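Local coordinates for aminoacyltransferase FemA (Staphylococcus aureus, PDB 1LRZ), which catalyses the addition of glycines 2 and 3 of the pentaglycine interpeptide bridge of staphylococcal peptidoglycan, using glycyl-tRNA as donor, at residues I155-K164 and I358-G368. Numbering follows the deposited sequence.
Sequences IRYHSVLDLK and IDRYNFYGVSG
A classic beta bulge sets Phe363 and Tyr364 together against Ser159. Ser159 O accepts from Phe363 N at 2.8 Å, and Ser159 N donates to Tyr364 O at 2.9 Å. The Tyr364 ring lies alongside His158, with the ring planes 31° apart, and Tyr364 CE1 comes within 3.2 Å of His158 NE2. The phenol end of Tyr364 is hydrogen-bonded to His22. From Val160 to Asp162 the pairing is regular, and Leu161 and Tyr361 exchange two nearly straight backbone bonds. These are neighbouring antiparallel strands inside a mixed sheet of this FemABX-family enzyme, whose fold is related to the acetyltransferases (GNAT-like), flanked by strands 389-393 and 325-332. On the face with His158, Val160 CG1 sits over one face of the Arg360 guanidinium, offset toward the rim. The Arg360 chain, extended from CG to NE (chi2 170°), runs along Val160 CG1, and its NE forms a salt bridge with Glu324. Glu324 also accepts from Asn362 ND2. On the other face, Leu161 CB meets Phe363 CE1 at 4.0 Å, and helix 341-355 covers Leu163, Tyr361 and Phe363. At one end Gly368 CA rests over the centre of the Tyr157 ring, 3.7 Å from its centroid. At the other, Lys164 NZ forms a long salt bridge with Asp359 OD2 at 3.6 Å.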
ATOM      1  N   ILE A 155       5.640 -10.868  -3.995  1.00 22.73           N
ATOM      2  CA  ILE A 155       6.879 -10.355  -3.422  1.00 23.94           C
ATOM      3  C   ILE A 155       6.901 -10.720  -1.934  1.00 22.20           C
ATOM      4  O   ILE A 155       5.915 -10.504  -1.219  1.00 19.35           O
ATOM      5  CB  ILE A 155       6.978  -8.811  -3.598  1.00 28.43           C
ATOM      6  CG1 ILE A 155       8.257  -8.286  -2.946  1.00 30.75           C
ATOM      7  CG2 ILE A 155       5.771  -8.133  -2.992  1.00 32.42           C
ATOM      8  CD1 ILE A 155       9.527  -8.926  -3.509  1.00 34.42           C
ATOM      9  N   ARG A 156       8.022 -11.279  -1.481  1.00 19.03           N
ATOM     10  CA  ARG A 156       8.188 -11.721  -0.096  1.00 18.45           C
ATOM     11  C   ARG A 156       8.579 -10.647   0.919  1.00 16.52           C
ATOM     12  O   ARG A 156       8.671 -10.943   2.112  1.00 16.74           O
ATOM     13  CB  ARG A 156       9.231 -12.853   0.008  1.00 19.44           C
ATOM     14  CG  ARG A 156       8.768 -14.255  -0.350  1.00 23.56           C
ATOM     15  CD  ARG A 156       9.744 -15.325   0.203  1.00 20.87           C
ATOM     16  NE  ARG A 156      11.143 -14.945   0.011  1.00 19.12           N
ATOM     17  CZ  ARG A 156      12.003 -14.726   1.002  1.00 19.75           C
ATOM     18  NH1 ARG A 156      11.618 -14.860   2.269  1.00 15.92           N
ATOM     19  NH2 ARG A 156      13.242 -14.347   0.725  1.00 13.67           N
ATOM     20  N   TYR A 157       8.807  -9.417   0.469  1.00 15.91           N
ATOM     21  CA  TYR A 157       9.207  -8.351   1.386  1.00 15.82           C
ATOM     22  C   TYR A 157       8.312  -7.119   1.319  1.00 16.57           C
ATOM     23  O   TYR A 157       7.982  -6.646   0.231  1.00 14.41           O
ATOM     24  CB  TYR A 157      10.643  -7.896   1.106  1.00 16.54           C
ATOM     25  CG  TYR A 157      11.698  -8.978   1.170  1.00 16.05           C
ATOM     26  CD1 TYR A 157      11.861  -9.895   0.122  1.00 15.48           C
ATOM     27  CD2 TYR A 157      12.557  -9.067   2.263  1.00 15.93           C
ATOM     28  CE1 TYR A 157      12.868 -10.879   0.169  1.00 13.76           C
ATOM     29  CE2 TYR A 157      13.559 -10.038   2.318  1.00 15.92           C
ATOM     30  CZ  TYR A 157      13.708 -10.936   1.270  1.00 16.65           C
ATOM     31  OH  TYR A 157      14.716 -11.875   1.322  1.00 18.94           O
ATOM     32  N   HIS A 158       7.937  -6.604   2.492  1.00 15.98           N
ATOM     33  CA  HIS A 158       7.111  -5.398   2.602  1.00 13.17           C
ATOM     34  C   HIS A 158       7.829  -4.361   3.469  1.00 14.17           C
ATOM     35  O   HIS A 158       8.571  -4.720   4.381  1.00 13.02           O
ATOM     36  CB  HIS A 158       5.764  -5.691   3.284  1.00 11.95           C
ATOM     37  CG  HIS A 158       4.803  -6.482   2.450  1.00 14.87           C
ATOM     38  ND1 HIS A 158       3.615  -6.970   2.956  1.00 13.00           N
ATOM     39  CD2 HIS A 158       4.843  -6.862   1.149  1.00 13.93           C
ATOM     40  CE1 HIS A 158       2.967  -7.618   2.003  1.00 16.18           C
ATOM     41  NE2 HIS A 158       3.690  -7.568   0.896  1.00 13.92           N
ATOM     42  N   SER A 159       7.602  -3.081   3.171  1.00 14.01           N
ATOM     43  CA  SER A 159       8.146  -1.974   3.963  1.00 14.56           C
ATOM     44  C   SER A 159       6.894  -1.537   4.724  1.00 15.56           C
ATOM     45  O   SER A 159       5.937  -1.051   4.117  1.00 15.82           O
ATOM     46  CB  SER A 159       8.622  -0.833   3.070  1.00 13.18           C
ATOM     47  OG  SER A 159       8.841   0.326   3.861  1.00 16.45           O
ATOM     48  N   VAL A 160       6.904  -1.696   6.043  1.00 13.48           N
ATOM     49  CA  VAL A 160       5.719  -1.419   6.850  1.00 12.94           C
ATOM     50  C   VAL A 160       5.918  -0.409   7.975  1.00 11.65           C
ATOM     51  O   VAL A 160       6.866  -0.512   8.745  1.00 12.15           O
ATOM     52  CB  VAL A 160       5.212  -2.746   7.468  1.00 15.24           C
ATOM     53  CG1 VAL A 160       3.896  -2.523   8.217  1.00 13.76           C
ATOM     54  CG2 VAL A 160       5.060  -3.796   6.362  1.00 12.78           C
ATOM     55  N   LEU A 161       4.999   0.548   8.062  1.00 11.78           N
ATOM     56  CA  LEU A 161       5.034   1.593   9.082  1.00 11.58           C
ATOM     57  C   LEU A 161       4.000   1.296  10.162  1.00 13.25           C
ATOM     58  O   LEU A 161       2.792   1.263   9.899  1.00 15.24           O
ATOM     59  CB  LEU A 161       4.729   2.951   8.451  1.00 13.87           C
ATOM     60  CG  LEU A 161       4.695   4.179   9.375  1.00 14.70           C
ATOM     61  CD1 LEU A 161       6.067   4.372  10.036  1.00 14.12           C
ATOM     62  CD2 LEU A 161       4.328   5.410   8.543  1.00 15.29           C
ATOM     63  N   ASP A 162       4.479   1.086  11.385  1.00 15.38           N
ATOM     64  CA  ASP A 162       3.599   0.781  12.503  1.00 17.68           C
ATOM     65  C   ASP A 162       2.991   2.059  13.065  1.00 17.62           C
ATOM     66  O   ASP A 162       3.709   2.998  13.431  1.00 18.06           O
ATOM     67  CB  ASP A 162       4.377   0.032  13.586  1.00 19.66           C
ATOM     68  CG  ASP A 162       3.520  -0.290  14.802  1.00 25.88           C
ATOM     69  OD1 ASP A 162       2.271  -0.230  14.698  1.00 25.31           O
ATOM     70  OD2 ASP A 162       4.100  -0.618  15.856  1.00 28.03           O
ATOM     71  N   LEU A 163       1.665   2.100  13.134  1.00 16.33           N
ATOM     72  CA  LEU A 163       0.982   3.293  13.634  1.00 15.78           C
ATOM     73  C   LEU A 163       0.366   3.102  15.022  1.00 17.20           C
ATOM     74  O   LEU A 163      -0.224   4.034  15.577  1.00 17.88           O
ATOM     75  CB  LEU A 163      -0.114   3.706  12.650  1.00 16.17           C
ATOM     76  CG  LEU A 163       0.276   3.990  11.186  1.00 19.15           C
ATOM     77  CD1 LEU A 163      -0.983   4.339  10.403  1.00 17.11           C
ATOM     78  CD2 LEU A 163       1.287   5.130  11.100  1.00 14.15           C
ATOM     79  N   LYS A 164       0.484   1.897  15.574  1.00 17.80           N
ATOM     80  CA  LYS A 164      -0.096   1.616  16.882  1.00 17.96           C
ATOM     81  C   LYS A 164       0.372   2.624  17.935  1.00 22.01           C
ATOM     82  O   LYS A 164       1.575   2.830  18.119  1.00 23.24           O
ATOM     83  CB  LYS A 164       0.264   0.195  17.337  1.00 18.01           C
ATOM     84  CG  LYS A 164      -0.416  -0.220  18.653  1.00 18.90           C
ATOM     85  CD  LYS A 164      -1.943  -0.241  18.478  1.00 21.07           C
ATOM     86  CE  LYS A 164      -2.683  -0.585  19.760  1.00 23.89           C
ATOM     87  NZ  LYS A 164      -4.146  -0.700  19.497  1.00 26.19           N
ATOM     88  N   ILE A 358      -6.826   2.242  11.880  1.00 16.18           N
ATOM     89  CA  ILE A 358      -6.072   1.185  11.222  1.00 14.17           C
ATOM     90  C   ILE A 358      -4.649   1.456  11.697  1.00 14.58           C
ATOM     91  O   ILE A 358      -4.082   2.524  11.421  1.00 13.34           O
ATOM     92  CB  ILE A 358      -6.211   1.270   9.678  1.00 13.02           C
ATOM     93  CG1 ILE A 358      -7.672   1.014   9.289  1.00 12.89           C
ATOM     94  CG2 ILE A 358      -5.285   0.259   9.008  1.00 11.72           C
ATOM     95  CD1 ILE A 358      -8.037   1.403   7.841  1.00 15.76           C
ATOM     96  N   ASP A 359      -4.089   0.492  12.426  1.00 14.71           N
ATOM     97  CA  ASP A 359      -2.765   0.635  13.033  1.00 17.92           C
ATOM     98  C   ASP A 359      -1.548   0.196  12.228  1.00 17.39           C
ATOM     99  O   ASP A 359      -0.447   0.086  12.777  1.00 15.52           O
ATOM    100  CB  ASP A 359      -2.750  -0.108  14.368  1.00 20.72           C
ATOM    101  CG  ASP A 359      -3.854   0.353  15.301  1.00 23.83           C
ATOM    102  OD1 ASP A 359      -4.053   1.581  15.419  1.00 26.75           O
ATOM    103  OD2 ASP A 359      -4.504  -0.513  15.920  1.00 25.61           O
ATOM    104  N   ARG A 360      -1.732  -0.044  10.941  1.00 14.39           N
ATOM    105  CA  ARG A 360      -0.626  -0.493  10.105  1.00 14.68           C
ATOM    106  C   ARG A 360      -0.705   0.148   8.729  1.00 14.77           C
ATOM    107  O   ARG A 360      -1.752   0.126   8.091  1.00 16.43           O
ATOM    108  CB  ARG A 360      -0.684  -2.012   9.995  1.00 13.41           C
ATOM    109  CG  ARG A 360       0.290  -2.655   9.021  1.00 13.92           C
ATOM    110  CD  ARG A 360       0.249  -4.171   9.241  1.00 15.01           C
ATOM    111  NE  ARG A 360       0.762  -4.947   8.117  1.00 13.69           N
ATOM    112  CZ  ARG A 360       1.763  -5.818   8.196  1.00 15.21           C
ATOM    113  NH1 ARG A 360       2.389  -6.023   9.355  1.00 12.24           N
ATOM    114  NH2 ARG A 360       2.104  -6.530   7.123  1.00 14.68           N
ATOM    115  N   TYR A 361       0.404   0.729   8.285  1.00 13.26           N
ATOM    116  CA  TYR A 361       0.460   1.377   6.986  1.00 14.76           C
ATOM    117  C   TYR A 361       1.534   0.635   6.191  1.00 14.67           C
ATOM    118  O   TYR A 361       2.725   0.718   6.492  1.00 13.21           O
ATOM    119  CB  TYR A 361       0.826   2.852   7.151  1.00 14.34           C
ATOM    120  CG  TYR A 361       0.715   3.647   5.872  1.00 15.80           C
ATOM    121  CD1 TYR A 361      -0.515   4.146   5.439  1.00 14.61           C
ATOM    122  CD2 TYR A 361       1.843   3.896   5.090  1.00 15.00           C
ATOM    123  CE1 TYR A 361      -0.616   4.876   4.257  1.00 14.19           C
ATOM    124  CE2 TYR A 361       1.756   4.621   3.906  1.00 15.03           C
ATOM    125  CZ  TYR A 361       0.526   5.109   3.497  1.00 17.92           C
ATOM    126  OH  TYR A 361       0.455   5.822   2.327  1.00 18.20           O
ATOM    127  N   ASN A 362       1.094  -0.088   5.173  1.00 13.52           N
ATOM    128  CA  ASN A 362       1.973  -0.915   4.367  1.00 13.37           C
ATOM    129  C   ASN A 362       2.429  -0.265   3.055  1.00 14.00           C
ATOM    130  O   ASN A 362       1.640  -0.168   2.116  1.00 13.06           O
ATOM    131  CB  ASN A 362       1.237  -2.226   4.068  1.00 13.60           C
ATOM    132  CG  ASN A 362       2.175  -3.373   3.778  1.00 16.95           C
ATOM    133  OD1 ASN A 362       3.294  -3.164   3.326  1.00 15.18           O
ATOM    134  ND2 ASN A 362       1.709  -4.605   4.023  1.00  9.80           N
ATOM    135  N   PHE A 363       3.692   0.169   2.993  1.00 13.68           N
ATOM    136  CA  PHE A 363       4.240   0.767   1.770  1.00 15.10           C
ATOM    137  C   PHE A 363       4.387  -0.351   0.737  1.00 15.33           C
ATOM    138  O   PHE A 363       4.729  -0.125  -0.426  1.00 13.95           O
ATOM    139  CB  PHE A 363       5.605   1.423   2.033  1.00  9.69           C
ATOM    140  CG  PHE A 363       5.508   2.760   2.712  1.00 15.97           C
ATOM    141  CD1 PHE A 363       5.740   2.885   4.082  1.00 12.37           C
ATOM    142  CD2 PHE A 363       5.171   3.902   1.977  1.00 15.56           C
ATOM    143  CE1 PHE A 363       5.634   4.135   4.716  1.00 16.03           C
ATOM    144  CE2 PHE A 363       5.065   5.160   2.607  1.00 18.30           C
ATOM    145  CZ  PHE A 363       5.297   5.276   3.972  1.00 12.85           C
ATOM    146  N   TYR A 364       4.124  -1.564   1.204  1.00 15.59           N
ATOM    147  CA  TYR A 364       4.161  -2.776   0.399  1.00 15.67           C
ATOM    148  C   TYR A 364       5.516  -3.242  -0.163  1.00 17.07           C
ATOM    149  O   TYR A 364       6.559  -3.064   0.460  1.00 16.07           O
ATOM    150  CB  TYR A 364       3.106  -2.698  -0.724  1.00 15.90           C
ATOM    151  CG  TYR A 364       2.344  -4.003  -0.932  1.00 19.67           C
ATOM    152  CD1 TYR A 364       1.791  -4.691   0.162  1.00 19.88           C
ATOM    153  CD2 TYR A 364       2.164  -4.545  -2.206  1.00 20.15           C
ATOM    154  CE1 TYR A 364       1.088  -5.873  -0.008  1.00 19.24           C
ATOM    155  CE2 TYR A 364       1.456  -5.746  -2.389  1.00 19.27           C
ATOM    156  CZ  TYR A 364       0.922  -6.399  -1.284  1.00 21.90           C
ATOM    157  OH  TYR A 364       0.220  -7.574  -1.436  1.00 20.51           O
ATOM    158  N   GLY A 365       5.474  -3.840  -1.347  1.00 16.23           N
ATOM    159  CA  GLY A 365       6.648  -4.444  -1.947  1.00 18.11           C
ATOM    160  C   GLY A 365       7.999  -3.793  -2.167  1.00 17.16           C
ATOM    161  O   GLY A 365       8.082  -2.674  -2.662  1.00 20.09           O
ATOM    162  N   VAL A 366       9.057  -4.500  -1.762  1.00 15.82           N
ATOM    163  CA  VAL A 366      10.432  -4.064  -2.032  1.00 16.72           C
ATOM    164  C   VAL A 366      11.111  -5.349  -2.519  1.00 19.12           C
ATOM    165  O   VAL A 366      10.716  -6.454  -2.121  1.00 17.02           O
ATOM    166  CB  VAL A 366      11.175  -3.469  -0.786  1.00 18.17           C
ATOM    167  CG1 VAL A 366      10.403  -2.253  -0.254  1.00 14.97           C
ATOM    168  CG2 VAL A 366      11.359  -4.522   0.293  1.00 15.12           C
ATOM    169  N   SER A 367      12.115  -5.212  -3.380  1.00 17.53           N
ATOM    170  CA  SER A 367      12.786  -6.377  -3.958  1.00 19.62           C
ATOM    171  C   SER A 367      13.462  -7.316  -2.964  1.00 19.23           C
ATOM    172  O   SER A 367      13.541  -8.520  -3.203  1.00 19.49           O
ATOM    173  CB  SER A 367      13.826  -5.927  -4.989  1.00 19.65           C
ATOM    174  OG  SER A 367      14.899  -5.261  -4.343  1.00 20.80           O
ATOM    175  N   GLY A 368      13.946  -6.779  -1.853  1.00 18.27           N
ATOM    176  CA  GLY A 368      14.626  -7.631  -0.891  1.00 20.92           C
ATOM    177  C   GLY A 368      16.124  -7.657  -1.168  1.00 20.76           C
ATOM    178  O   GLY A 368      16.895  -8.243  -0.409  1.00 19.71           O
TER